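Local coordinates for protein kallistatin (Homo sapiens, PDB 6F4V) that inhibits tissue kallikrein as a secreted serpin, forming a stable equimolar complex with the enzyme while being cleaved at its reactive site, at residues R15-I20 / I29-L34; H80-P85 / L89-G94; W173-I178 / N263-L268; S180-K185 / V324-T329; R221-Y224 / A228-F231. All coordinates share one frame; numbering follows the deposited sequence.

Interaction 1. Residues R15-I20 / I29-L34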
# COMPACT_ATOMS: atom_id res chain seq x y z
N ARG A 15 -2.02 2.51 11.16
CA ARG A 15 -3.36 2.96 11.56
C ARG A 15 -4.42 2.41 10.61
O ARG A 15 -5.49 1.93 11.07
CB ARG A 15 -3.45 4.49 11.65
CG ARG A 15 -2.92 5.07 12.97
CD ARG A 15 -3.32 6.52 13.15
NE ARG A 15 -2.62 7.36 12.22
CZ ARG A 15 -3.15 8.12 11.26
NH1 ARG A 15 -4.46 8.27 11.07
NH2 ARG A 15 -2.31 8.80 10.48
N PHE A 16 -4.15 2.47 9.30
CA PHE A 16 -5.08 1.97 8.30
C PHE A 16 -5.28 0.46 8.47
O PHE A 16 -6.41 -0.03 8.50
CB PHE A 16 -4.64 2.32 6.88
CG PHE A 16 -5.67 2.03 5.83
CD1 PHE A 16 -5.79 0.76 5.25
CD2 PHE A 16 -6.50 3.03 5.38
CE1 PHE A 16 -6.75 0.49 4.29
CE2 PHE A 16 -7.46 2.77 4.39
CZ PHE A 16 -7.58 1.50 3.84
N TYR A 17 -4.17 -0.26 8.58
CA TYR A 17 -4.21 -1.72 8.78
C TYR A 17 -5.07 -2.04 10.01
O TYR A 17 -5.94 -2.92 9.99
CB TYR A 17 -2.80 -2.31 8.92
CG TYR A 17 -2.90 -3.80 9.10
CD1 TYR A 17 -3.03 -4.63 8.02
CD2 TYR A 17 -3.05 -4.35 10.36
CE1 TYR A 17 -3.24 -6.00 8.19
CE2 TYR A 17 -3.30 -5.70 10.56
CZ TYR A 17 -3.39 -6.53 9.48
OH TYR A 17 -3.67 -7.89 9.69
N TYR A 18 -4.77 -1.37 11.11
CA TYR A 18 -5.46 -1.69 12.37
C TYR A 18 -6.98 -1.52 12.24
O TYR A 18 -7.74 -2.35 12.74
CB TYR A 18 -4.94 -0.83 13.49
CG TYR A 18 -5.54 -1.23 14.83
CD1 TYR A 18 -4.96 -2.25 15.58
CD2 TYR A 18 -6.67 -0.60 15.34
CE1 TYR A 18 -5.48 -2.62 16.82
CE2 TYR A 18 -7.21 -0.96 16.58
CZ TYR A 18 -6.60 -1.97 17.31
OH TYR A 18 -7.09 -2.38 18.55
N LEU A 19 -7.40 -0.46 11.58
CA LEU A 19 -8.84 -0.18 11.38
C LEU A 19 -9.48 -1.31 10.56
O LEU A 19 -10.51 -1.87 10.96
CB LEU A 19 -9.04 1.18 10.70
CG LEU A 19 -10.50 1.59 10.36
CD1 LEU A 19 -10.62 3.07 10.10
CD2 LEU A 19 -11.04 0.92 9.12
N ILE A 20 -8.84 -1.71 9.46
CA ILE A 20 -9.39 -2.76 8.60
C ILE A 20 -9.46 -4.08 9.36
O ILE A 20 -10.47 -4.79 9.32
CB ILE A 20 -8.54 -3.01 7.31
CG1 ILE A 20 -8.38 -1.73 6.49
CG2 ILE A 20 -9.17 -4.10 6.44
CD1 ILE A 20 -9.67 -1.07 6.06
N ILE A 29 -6.32 -9.14 3.90
CA ILE A 29 -6.13 -7.70 3.80
C ILE A 29 -4.92 -7.47 2.90
O ILE A 29 -3.91 -8.14 3.03
CB ILE A 29 -5.86 -7.06 5.17
CG1 ILE A 29 -7.08 -7.22 6.09
CG2 ILE A 29 -5.44 -5.60 5.05
CD1 ILE A 29 -6.77 -6.94 7.55
N PHE A 30 -5.04 -6.51 1.98
CA PHE A 30 -3.87 -6.10 1.21
C PHE A 30 -4.05 -4.72 0.65
O PHE A 30 -4.99 -4.47 -0.06
CB PHE A 30 -3.49 -7.11 0.09
CG PHE A 30 -2.10 -6.91 -0.42
CD1 PHE A 30 -1.00 -7.19 0.40
CD2 PHE A 30 -1.88 -6.37 -1.67
CE1 PHE A 30 0.30 -6.95 -0.06
CE2 PHE A 30 -0.58 -6.10 -2.11
CZ PHE A 30 0.50 -6.41 -1.30
N PHE A 31 -3.12 -3.83 0.98
CA PHE A 31 -3.17 -2.48 0.43
C PHE A 31 -1.79 -1.88 0.33
O PHE A 31 -0.84 -2.39 0.90
CB PHE A 31 -4.08 -1.58 1.29
CG PHE A 31 -3.54 -1.24 2.64
CD1 PHE A 31 -3.56 -2.18 3.65
CD2 PHE A 31 -3.04 0.00 2.91
CE1 PHE A 31 -3.04 -1.89 4.91
CE2 PHE A 31 -2.56 0.31 4.18
CZ PHE A 31 -2.50 -0.68 5.14
N SER A 32 -1.68 -0.80 -0.43
CA SER A 32 -0.50 0.02 -0.44
C SER A 32 -0.67 1.32 0.35
O SER A 32 -1.30 2.25 -0.13
CB SER A 32 -0.08 0.39 -1.84
OG SER A 32 1.06 1.22 -1.78
N PRO A 33 -0.06 1.40 1.53
CA PRO A 33 -0.17 2.66 2.30
C PRO A 33 0.49 3.81 1.56
O PRO A 33 -0.06 4.92 1.56
CB PRO A 33 0.57 2.37 3.60
CG PRO A 33 1.10 0.99 3.54
CD PRO A 33 0.66 0.35 2.27
N LEU A 34 1.61 3.55 0.89
CA LEU A 34 2.30 4.58 0.14
C LEU A 34 1.41 5.18 -0.95
O LEU A 34 1.34 6.39 -1.11
CB LEU A 34 3.62 4.03 -0.44
CG LEU A 34 4.35 5.08 -1.28
CD1 LEU A 34 4.70 6.28 -0.42
CD2 LEU A 34 5.56 4.52 -1.92
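F16 and F31 meet in a buried helix-on-strand contact of the serpin fold, in which helix 6-23 packs against strand 29-31. F16 CD1 stands 3.4 Å from F31 CE2 and lies over the middle of one face of the F31 ring. The ring planes are inclined at 43°, an oblique aromatic pair. Both F16 and Y17 hold CG opposite the backbone N (chi1 -170° and -179°), but successive positions on the helix send their rings to different partners. The Y17 ring crosses I29 nearly at a right angle, with CE1 3.7 Å from I29 CD1, while F31 CE1 comes up to the ring's edge near its plane. I20 closes the row, its CG2 3.8 Å from I29 CG1.

The backbones stand well apart: the helix and strand segments run nearly antiparallel with their axes 9.9 Å apart. Side chains fill most of the interval, though F31 CZ also reaches Y17 N at 3.8 Å. Y281 of strand 269-282 packs on I20, I29 and F31. Residues I29 to F31 also pair antiparallel with a strand of another chain, continuing the sheet across that interface. Y17 OH bonds to E244 OE2.

Interaction 2. Residues H80-P85 / L89-G94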
# COMPACT_ATOMS: atom_id res chain seq x y z
N HIS A 80 10.79 9.87 -6.74
CA HIS A 80 11.97 9.87 -7.62
C HIS A 80 12.86 8.65 -7.36
O HIS A 80 13.21 7.91 -8.30
CB HIS A 80 12.77 11.18 -7.47
CG HIS A 80 13.99 11.23 -8.34
ND1 HIS A 80 13.93 11.60 -9.67
CD2 HIS A 80 15.28 10.91 -8.09
CE1 HIS A 80 15.15 11.53 -10.19
NE2 HIS A 80 15.98 11.12 -9.25
N THR A 81 13.20 8.44 -6.08
CA THR A 81 14.03 7.31 -5.66
C THR A 81 13.39 5.98 -6.08
O THR A 81 14.05 5.15 -6.73
CB THR A 81 14.31 7.36 -4.13
OG1 THR A 81 14.97 8.58 -3.83
CG2 THR A 81 15.17 6.21 -3.64
N LEU A 82 12.10 5.79 -5.80
CA LEU A 82 11.45 4.54 -6.20
C LEU A 82 11.47 4.32 -7.71
O LEU A 82 11.63 3.18 -8.17
CB LEU A 82 10.01 4.47 -5.68
CG LEU A 82 9.88 4.37 -4.17
CD1 LEU A 82 8.39 4.31 -3.79
CD2 LEU A 82 10.63 3.15 -3.64
N ASN A 83 11.32 5.40 -8.47
CA ASN A 83 11.27 5.26 -9.91
C ASN A 83 12.64 5.07 -10.59
O ASN A 83 12.68 4.84 -11.79
CB ASN A 83 10.53 6.46 -10.53
CG ASN A 83 9.04 6.35 -10.36
OD1 ASN A 83 8.50 5.27 -10.50
ND2 ASN A 83 8.37 7.45 -10.03
N LEU A 84 13.73 5.13 -9.84
CA LEU A 84 15.07 4.96 -10.45
C LEU A 84 15.33 3.50 -10.80
O LEU A 84 14.92 2.61 -10.05
CB LEU A 84 16.18 5.44 -9.51
CG LEU A 84 16.34 6.94 -9.36
CD1 LEU A 84 17.41 7.23 -8.31
CD2 LEU A 84 16.65 7.63 -10.69
N PRO A 85 16.05 3.25 -11.92
CA PRO A 85 16.48 1.90 -12.33
C PRO A 85 17.02 1.00 -11.20
O PRO A 85 17.72 1.48 -10.30
CB PRO A 85 17.60 2.20 -13.31
CG PRO A 85 17.22 3.50 -13.94
CD PRO A 85 16.44 4.27 -12.92
N LEU A 89 14.77 -5.64 -9.51
CA LEU A 89 13.64 -4.97 -8.88
C LEU A 89 13.04 -3.85 -9.73
O LEU A 89 13.70 -2.87 -10.05
CB LEU A 89 14.07 -4.40 -7.54
CG LEU A 89 12.98 -3.94 -6.55
CD1 LEU A 89 13.26 -4.44 -5.14
CD2 LEU A 89 12.81 -2.43 -6.58
N GLU A 90 11.76 -4.01 -10.07
CA GLU A 90 11.00 -2.97 -10.76
C GLU A 90 10.06 -2.34 -9.74
O GLU A 90 9.30 -3.04 -9.06
CB GLU A 90 10.20 -3.58 -11.92
CG GLU A 90 9.40 -2.56 -12.73
CD GLU A 90 8.46 -3.17 -13.75
OE1 GLU A 90 8.56 -4.38 -14.03
OE2 GLU A 90 7.63 -2.44 -14.34
N THR A 91 10.20 -1.03 -9.56
CA THR A 91 9.21 -0.25 -8.86
C THR A 91 8.87 0.95 -9.73
O THR A 91 9.77 1.63 -10.27
CB THR A 91 9.71 0.17 -7.47
OG1 THR A 91 10.12 -0.99 -6.75
CG2 THR A 91 8.61 0.86 -6.70
N ARG A 92 7.57 1.17 -9.93
CA ARG A 92 7.09 2.34 -10.63
C ARG A 92 5.94 2.90 -9.85
O ARG A 92 5.03 2.14 -9.46
CB ARG A 92 6.61 2.02 -12.04
CG ARG A 92 7.75 1.80 -13.02
CD ARG A 92 7.28 1.43 -14.41
NE ARG A 92 6.47 0.21 -14.41
CZ ARG A 92 5.14 0.17 -14.45
NH1 ARG A 92 4.39 1.27 -14.50
NH2 ARG A 92 4.53 -1.02 -14.43
N VAL A 93 6.00 4.20 -9.63
CA VAL A 93 4.92 4.95 -8.99
C VAL A 93 4.63 6.15 -9.86
O VAL A 93 5.55 6.83 -10.30
CB VAL A 93 5.27 5.37 -7.58
CG1 VAL A 93 4.09 6.13 -6.95
CG2 VAL A 93 5.63 4.16 -6.72
N GLY A 94 3.37 6.38 -10.16
CA GLY A 94 2.96 7.49 -11.00
C GLY A 94 1.60 8.01 -10.57
O GLY A 94 0.88 7.36 -9.81
O HOH W 1 12.41 1.00 -10.43
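N83 grips the main chain of V93 with both ends of its amide. V93 N donates to N83 OD1 over 2.9 Å at 168°, arriving in the carbonyl plane on a lone pair. In return N83 ND2 donates to V93 O, also 2.9 Å, and that oxygen lies close to the amide plane, so the pair of bonds fixes the flip of the amide. With CG anti to its own carbonyl carbon (chi1 -77°), the side chain turns to the strand. An alanine here would probably leave V93 N and V93 O without these two mates, and the strand without its polar tie to the asparagine.

Water 1 lies 2.7 Å from T91 O and 3.0 Å from L84 O, close enough to donate to either carbonyl, though it has more acceptors in reach than protons. L82 CD1 packs 4.0 Å from V93 CG2.

On the strand itself, R92 NE donates in its guanidinium plane to the anti lone pair of E90 OE2 at 2.9 Å, a salt bridge. E90 is also bridged to R145, and R92 to E143. The backbones of E90, R92 and G94 bond to strand 159-172, whereas N83 joins helix 68-83 to strand 89-100 of the large serpin sheet.

Interaction 3. Residues W173-I178 / N263-L268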
# COMPACT_ATOMS: atom_id res chain seq x y z
N TRP A 173 13.44 -12.70 -5.44
CA TRP A 173 14.04 -13.08 -4.15
C TRP A 173 15.56 -13.10 -4.26
O TRP A 173 16.08 -13.59 -5.26
CB TRP A 173 13.63 -14.51 -3.76
CG TRP A 173 12.20 -14.76 -3.59
CD1 TRP A 173 11.46 -15.67 -4.23
CD2 TRP A 173 11.32 -14.10 -2.67
NE1 TRP A 173 10.17 -15.66 -3.78
CE2 TRP A 173 10.05 -14.68 -2.83
CE3 TRP A 173 11.50 -13.09 -1.71
CZ2 TRP A 173 8.94 -14.26 -2.06
CZ3 TRP A 173 10.38 -12.68 -0.95
CH2 TRP A 173 9.14 -13.26 -1.15
N GLU A 174 16.29 -12.63 -3.25
CA GLU A 174 17.72 -12.99 -3.18
C GLU A 174 17.89 -14.51 -3.06
O GLU A 174 18.85 -15.06 -3.60
CB GLU A 174 18.43 -12.34 -1.99
CG GLU A 174 18.71 -10.86 -2.18
CD GLU A 174 19.91 -10.55 -3.06
OE1 GLU A 174 20.29 -9.36 -3.13
OE2 GLU A 174 20.46 -11.47 -3.69
N LYS A 175 16.97 -15.16 -2.34
CA LYS A 175 17.04 -16.60 -2.06
C LYS A 175 15.75 -17.30 -2.57
O LYS A 175 14.80 -17.54 -1.80
CB LYS A 175 17.22 -16.82 -0.56
CG LYS A 175 18.55 -16.32 0.00
CD LYS A 175 18.46 -16.08 1.50
CE LYS A 175 19.67 -15.31 2.03
NZ LYS A 175 20.79 -16.23 2.27
N PRO A 176 15.70 -17.58 -3.87
CA PRO A 176 14.49 -18.14 -4.44
C PRO A 176 14.27 -19.61 -4.12
O PRO A 176 15.18 -20.30 -3.60
CB PRO A 176 14.70 -17.97 -5.95
CG PRO A 176 16.18 -17.98 -6.15
CD PRO A 176 16.76 -17.38 -4.89
N PHE A 177 13.06 -20.06 -4.42
CA PHE A 177 12.64 -21.43 -4.21
C PHE A 177 12.79 -22.18 -5.55
O PHE A 177 12.77 -21.56 -6.62
CB PHE A 177 11.17 -21.50 -3.77
CG PHE A 177 10.87 -20.75 -2.50
CD1 PHE A 177 10.70 -19.36 -2.50
CD2 PHE A 177 10.73 -21.43 -1.30
CE1 PHE A 177 10.42 -18.68 -1.32
CE2 PHE A 177 10.45 -20.75 -0.13
CZ PHE A 177 10.29 -19.38 -0.14
N ILE A 178 12.95 -23.49 -5.46
CA ILE A 178 13.05 -24.37 -6.64
C ILE A 178 11.64 -24.90 -6.87
O ILE A 178 11.06 -25.57 -6.00
CB ILE A 178 14.13 -25.47 -6.41
CG1 ILE A 178 15.52 -24.83 -6.29
CG2 ILE A 178 14.16 -26.49 -7.55
CD1 ILE A 178 16.50 -25.62 -5.43
N ASN A 263 23.54 -13.41 14.77
CA ASN A 263 22.96 -14.56 15.47
C ASN A 263 21.51 -14.90 15.07
O ASN A 263 21.04 -15.99 15.39
CB ASN A 263 23.08 -14.44 16.98
CG ASN A 263 22.03 -13.59 17.58
OD1 ASN A 263 21.06 -14.10 18.16
ND2 ASN A 263 22.19 -12.27 17.45
N PHE A 264 20.83 -14.00 14.35
CA PHE A 264 19.52 -14.32 13.78
C PHE A 264 19.58 -14.70 12.30
O PHE A 264 18.55 -14.79 11.65
CB PHE A 264 18.54 -13.17 14.08
CG PHE A 264 18.23 -13.02 15.54
CD1 PHE A 264 17.45 -13.96 16.19
CD2 PHE A 264 18.72 -11.96 16.28
CE1 PHE A 264 17.17 -13.85 17.56
CE2 PHE A 264 18.45 -11.83 17.64
CZ PHE A 264 17.66 -12.77 18.28
N TYR A 265 20.78 -14.99 11.79
CA TYR A 265 20.96 -15.47 10.43
C TYR A 265 21.39 -16.91 10.54
O TYR A 265 22.54 -17.20 10.86
CB TYR A 265 21.99 -14.61 9.72
CG TYR A 265 22.20 -14.91 8.26
CD1 TYR A 265 21.22 -14.56 7.31
CD2 TYR A 265 23.40 -15.47 7.79
CE1 TYR A 265 21.42 -14.80 5.96
CE2 TYR A 265 23.61 -15.72 6.44
CZ TYR A 265 22.61 -15.37 5.53
OH TYR A 265 22.78 -15.60 4.20
N LYS A 266 20.45 -17.82 10.30
CA LYS A 266 20.64 -19.25 10.54
C LYS A 266 20.06 -20.04 9.39
O LYS A 266 19.20 -19.55 8.65
CB LYS A 266 19.94 -19.68 11.83
CG LYS A 266 20.45 -19.02 13.11
CD LYS A 266 21.84 -19.56 13.48
CE LYS A 266 22.43 -18.84 14.69
NZ LYS A 266 21.50 -18.91 15.85
N LYS A 267 20.50 -21.30 9.27
CA LYS A 267 19.87 -22.23 8.33
C LYS A 267 18.39 -22.36 8.71
O LYS A 267 18.00 -22.30 9.88
CB LYS A 267 20.57 -23.61 8.24
CG LYS A 267 20.10 -24.42 7.03
CD LYS A 267 20.92 -25.68 6.73
CE LYS A 267 21.95 -25.47 5.61
NZ LYS A 267 22.49 -26.74 5.03
N LEU A 268 17.56 -22.42 7.68
CA LEU A 268 16.14 -22.51 7.87
C LEU A 268 15.51 -23.47 6.88
O LEU A 268 15.77 -23.40 5.69
CB LEU A 268 15.52 -21.14 7.66
CG LEU A 268 14.01 -21.02 7.77
CD1 LEU A 268 13.59 -21.27 9.19
CD2 LEU A 268 13.54 -19.64 7.34
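K175 reaches out from its loop and meets the hydroxyl end of Y265, its ammonium group lying at the ring edge near the ring plane and not over a face. NZ donates a hydrogen bond to Y265 OH at 2.8 Å, while K175 CE follows at 3.8 Å from the same OH. The two side chains approach from opposite directions and span a main-chain gap of 13.1 Å, measured between K175 CA and Y265 CA. Most of the lysine chain is extended, and the turn at its last torsion (chi4 -83°) presents NZ to the phenol. Y265 holds CG anti to its backbone N (chi1 -175°), which sends the ring out toward the lysine. NZ also donates to H206 O of strand 206-211, so two acceptors fix the ammonium group.

Within the serpin fold this bond ties the loop that follows strand 159-172 of the large sheet to strand 265-267, an outermost strand of the four-stranded antiparallel sheet. In the loop, F177 CE1 sits over one face of the W173 indole, 3.9 Å above its plane and displaced toward the rim, while W173 NE1 lies in plane at the edge of the F177 ring. At the other end, N263 OD1 stands over the centre of the F264 ring, and K266 NZ donates to N263 O at 3.0 Å from 18° off the carbonyl plane. F264 belongs to the pocket that holds a sulfated glycan in this crystal, where it touches the methyl tri-O-sulfo-glucopyranoside.

Interaction 4. Residues S180-K185 / V324-T329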
# COMPACT_ATOMS: atom_id res chain seq x y z
N SER A 180 10.22 -27.17 -8.70
CA SER A 180 9.99 -28.64 -8.64
C SER A 180 9.69 -29.15 -7.21
O SER A 180 9.10 -30.21 -7.04
CB SER A 180 11.19 -29.40 -9.24
OG SER A 180 12.34 -29.30 -8.41
N ARG A 181 10.06 -28.39 -6.19
CA ARG A 181 9.77 -28.75 -4.79
C ARG A 181 8.42 -28.25 -4.26
O ARG A 181 8.02 -28.61 -3.17
CB ARG A 181 10.88 -28.24 -3.89
CG ARG A 181 12.27 -28.72 -4.29
CD ARG A 181 13.30 -28.38 -3.24
NE ARG A 181 13.20 -29.23 -2.05
CZ ARG A 181 13.98 -29.12 -0.98
NH1 ARG A 181 14.92 -28.18 -0.92
NH2 ARG A 181 13.82 -29.94 0.04
N THR A 182 7.72 -27.41 -5.03
CA THR A 182 6.41 -26.93 -4.63
C THR A 182 5.38 -28.05 -4.77
O THR A 182 5.32 -28.69 -5.83
CB THR A 182 6.01 -25.70 -5.45
OG1 THR A 182 7.02 -24.68 -5.26
CG2 THR A 182 4.64 -25.20 -5.08
N THR A 183 4.62 -28.30 -3.71
CA THR A 183 3.58 -29.33 -3.71
C THR A 183 2.41 -28.86 -2.86
O THR A 183 2.63 -28.09 -1.91
CB THR A 183 4.07 -30.71 -3.13
OG1 THR A 183 4.52 -30.56 -1.78
CG2 THR A 183 5.19 -31.28 -3.93
N PRO A 184 1.19 -29.33 -3.17
CA PRO A 184 0.05 -28.94 -2.32
C PRO A 184 0.20 -29.39 -0.86
O PRO A 184 0.65 -30.50 -0.61
CB PRO A 184 -1.15 -29.65 -2.98
CG PRO A 184 -0.72 -29.97 -4.37
CD PRO A 184 0.76 -30.20 -4.30
N LYS A 185 -0.16 -28.52 0.08
CA LYS A 185 -0.13 -28.81 1.53
C LYS A 185 -1.32 -28.20 2.25
O LYS A 185 -1.96 -27.26 1.75
CB LYS A 185 1.14 -28.26 2.18
CG LYS A 185 2.44 -28.87 1.72
CD LYS A 185 2.70 -30.24 2.34
CE LYS A 185 3.53 -31.09 1.41
NZ LYS A 185 3.85 -32.39 2.02
N VAL A 324 2.85 -14.06 -4.83
CA VAL A 324 4.08 -14.62 -4.32
C VAL A 324 4.30 -15.97 -4.98
O VAL A 324 3.42 -16.85 -4.97
CB VAL A 324 4.00 -14.76 -2.77
CG1 VAL A 324 5.10 -15.65 -2.22
CG2 VAL A 324 4.02 -13.35 -2.13
N ASP A 325 5.48 -16.14 -5.56
CA ASP A 325 5.85 -17.44 -6.13
C ASP A 325 7.34 -17.73 -5.88
O ASP A 325 8.00 -17.07 -5.07
CB ASP A 325 5.48 -17.50 -7.61
CG ASP A 325 6.32 -16.56 -8.46
OD1 ASP A 325 7.39 -16.04 -8.04
OD2 ASP A 325 5.89 -16.31 -9.60
N GLU A 326 7.86 -18.74 -6.58
CA GLU A 326 9.18 -19.25 -6.30
C GLU A 326 10.28 -18.29 -6.68
O GLU A 326 11.34 -18.36 -6.10
CB GLU A 326 9.41 -20.59 -7.04
CG GLU A 326 8.53 -21.72 -6.54
CD GLU A 326 7.22 -21.85 -7.28
OE1 GLU A 326 6.81 -20.91 -7.98
OE2 GLU A 326 6.61 -22.93 -7.18
N ALA A 327 10.04 -17.42 -7.64
CA ALA A 327 11.04 -16.51 -8.15
C ALA A 327 11.05 -15.13 -7.44
O ALA A 327 12.09 -14.47 -7.35
CB ALA A 327 10.82 -16.28 -9.64
N GLY A 328 9.89 -14.71 -6.95
CA GLY A 328 9.78 -13.45 -6.24
C GLY A 328 8.37 -13.05 -5.91
O GLY A 328 7.46 -13.87 -5.76
N THR A 329 8.18 -11.74 -5.80
CA THR A 329 6.89 -11.14 -5.47
C THR A 329 6.51 -10.10 -6.51
O THR A 329 7.35 -9.33 -6.93
CB THR A 329 6.99 -10.42 -4.09
OG1 THR A 329 7.28 -11.39 -3.08
CG2 THR A 329 5.72 -9.68 -3.71
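T182 and E326 are joined by one short side-chain hydrogen bond, T182 OG1 donating to E326 OE2 at 2.6 Å. The hydroxyl meets the anti lone pair of that oxygen, the one turned away from OE1, and the two side chains come from opposite directions. E326 is folded at chi2 (91°), away from a fully extended chain, and this bend sets the carboxylate opposite the threonine. T182 CB lies 3.3 Å from E326 OE2. E326 is buried, and the side chain of K274 packs on it.

These residues lie at the breach of the serpin fold, the end of the large sheet where strand 312-324 turns into strand 328-340. Strand 328-340 is itself the reactive-centre loop, inserted between 159-172 and 312-324 as in cleaved serpins, so G328 and T329 begin the inserted strand.

Side-chain-to-backbone bonds shape the turn. D325 OD1 accepts from two backbone nitrogens: G328 N at 3.0 Å, nearly along the C-O direction, and A327 N, also at 3.0 Å but from 50° out of the carboxylate plane. The latter closes an Asx turn, and the former makes the wider Asx motif. The main-chain bond of the turn runs from D325 N to G328 O at 3.0 Å.

Among apolar contacts, M200 of strand 193-202 touches both T182 and E326 with its side chain.

Interaction 5. Residues R221-Y224 / A228-F231. With NA (sodium ion), chain J.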
# COMPACT_ATOMS: atom_id res chain seq x y z
N ARG A 221 12.52 -12.19 7.67
CA ARG A 221 12.70 -11.12 6.70
C ARG A 221 13.41 -11.72 5.49
O ARG A 221 14.48 -12.35 5.65
CB ARG A 221 13.54 -9.99 7.28
CG ARG A 221 13.52 -8.69 6.48
CD ARG A 221 14.68 -7.78 6.94
NE ARG A 221 15.95 -8.17 6.36
CZ ARG A 221 17.10 -8.53 6.96
NH1 ARG A 221 17.27 -8.58 8.25
NH2 ARG A 221 18.15 -8.86 6.19
N MET A 222 12.79 -11.59 4.31
CA MET A 222 13.39 -12.04 3.07
C MET A 222 13.77 -10.84 2.22
O MET A 222 12.99 -9.89 2.04
CB MET A 222 12.46 -12.96 2.29
CG MET A 222 12.28 -14.31 2.94
SD MET A 222 11.18 -15.38 2.01
CE MET A 222 12.25 -15.80 0.64
N ASP A 223 14.99 -10.88 1.71
CA ASP A 223 15.48 -9.79 0.89
C ASP A 223 15.11 -10.04 -0.55
O ASP A 223 15.09 -11.18 -1.01
CB ASP A 223 17.01 -9.63 1.05
CG ASP A 223 17.39 -9.09 2.45
OD1 ASP A 223 16.72 -8.16 2.95
OD2 ASP A 223 18.24 -9.66 3.13
N TYR A 224 14.83 -8.95 -1.25
CA TYR A 224 14.72 -8.94 -2.69
C TYR A 224 16.04 -8.48 -3.31
O TYR A 224 16.87 -7.85 -2.64
CB TYR A 224 13.62 -8.01 -3.14
CG TYR A 224 12.24 -8.40 -2.68
CD1 TYR A 224 11.60 -9.54 -3.20
CD2 TYR A 224 11.58 -7.68 -1.70
CE1 TYR A 224 10.34 -9.90 -2.80
CE2 TYR A 224 10.31 -8.05 -1.26
CZ TYR A 224 9.68 -9.13 -1.83
OH TYR A 224 8.43 -9.50 -1.41
N ALA A 228 14.69 -3.52 -1.41
CA ALA A 228 13.42 -3.87 -0.77
C ALA A 228 13.55 -5.13 0.02
O ALA A 228 14.36 -5.99 -0.30
CB ALA A 228 12.29 -3.98 -1.79
N THR A 229 12.70 -5.27 1.02
CA THR A 229 12.62 -6.46 1.85
C THR A 229 11.15 -6.75 2.12
O THR A 229 10.30 -5.88 1.94
CB THR A 229 13.28 -6.24 3.22
OG1 THR A 229 12.75 -5.04 3.83
CG2 THR A 229 14.75 -6.11 3.08
N VAL A 230 10.88 -7.95 2.59
CA VAL A 230 9.54 -8.29 3.08
C VAL A 230 9.69 -8.97 4.43
O VAL A 230 10.52 -9.87 4.59
CB VAL A 230 8.74 -9.16 2.07
CG1 VAL A 230 9.43 -10.46 1.71
CG2 VAL A 230 7.32 -9.45 2.57
N PHE A 231 8.83 -8.57 5.37
CA PHE A 231 8.64 -9.27 6.61
C PHE A 231 7.39 -10.13 6.51
O PHE A 231 6.29 -9.62 6.22
CB PHE A 231 8.50 -8.29 7.77
CG PHE A 231 9.67 -7.39 7.96
CD1 PHE A 231 9.85 -6.28 7.17
CD2 PHE A 231 10.61 -7.67 8.94
CE1 PHE A 231 10.93 -5.45 7.33
CE2 PHE A 231 11.70 -6.83 9.14
CZ PHE A 231 11.88 -5.74 8.31
NA NA J . 18.28 -6.44 -1.68
O HOH W 2 17.09 -6.09 0.31
O HOH W 3 19.96 -6.59 -3.48
O HOH W 4 19.70 -8.05 -0.83
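With CG swung opposite the backbone N (chi1 -166°), R221 sets its aliphatic chain alongside F231: CG lies over one face of that ring, 3.9 Å from the centroid, a CH-pi contact. The bend at chi3 (79°) then turns the guanidinium along its own strand toward D223, where NH2 forms a salt bridge with the syn lone pair of D223 OD2 at 3.2 Å.

Y224 slants across V230 from the neighbouring strand, CZ 3.8 Å from V230 CG1, while Y224 CD2 packs on A228 CB at the same separation. Its hydroxyl bonds to T329 OG1. An alanine in place of Y224 would probably open a gap beside V230 and A228 and leave the T329 hydroxyl without this mate.

The two segments form an antiparallel beta hairpin of the serpin's smaller sheet. M222 and V230 are its hydrogen-bonded pair, exchanging N-H...O bonds of 2.9 Å in both directions; R221-F231 and D223-T229 are non-hydrogen-bonded pairs. Near the turn, Y224 N donates to A228 O.

There the hairpin binds a sodium ion. Y224 O coordinates it at 2.2 Å, with G226 O and three waters as its other ligands. One of these, water 2, lies 2.4 Å from the sodium and donates to A228 O.

How the interactions relate
Interactions 3, 4 and 5 converge at the breach. W173, in the loop of interaction 3, probably bonds through NE1 to D325 O of interaction 4 (2.9 Å), and its CZ3 packs 3.3 Å from Y224 CE1 of interaction 5. T329 OG1 and Y224 OH, 2.8 Å apart, join interactions 4 and 5 directly; along the chain the hairpin is nested inside both loops closed by interactions 3 and 4. Interaction 2 reaches the hairpin by L89 CD1, 3.5 Å from A228 CB, and interaction 1 touches interaction 2, L34 CD2 lying 3.4 Å from L82 CD1. The sodium, bound by Y224 in interaction 5, lies about 10 Å from the K175 side chain; F264 of interaction 3 touches the sulfated glycan.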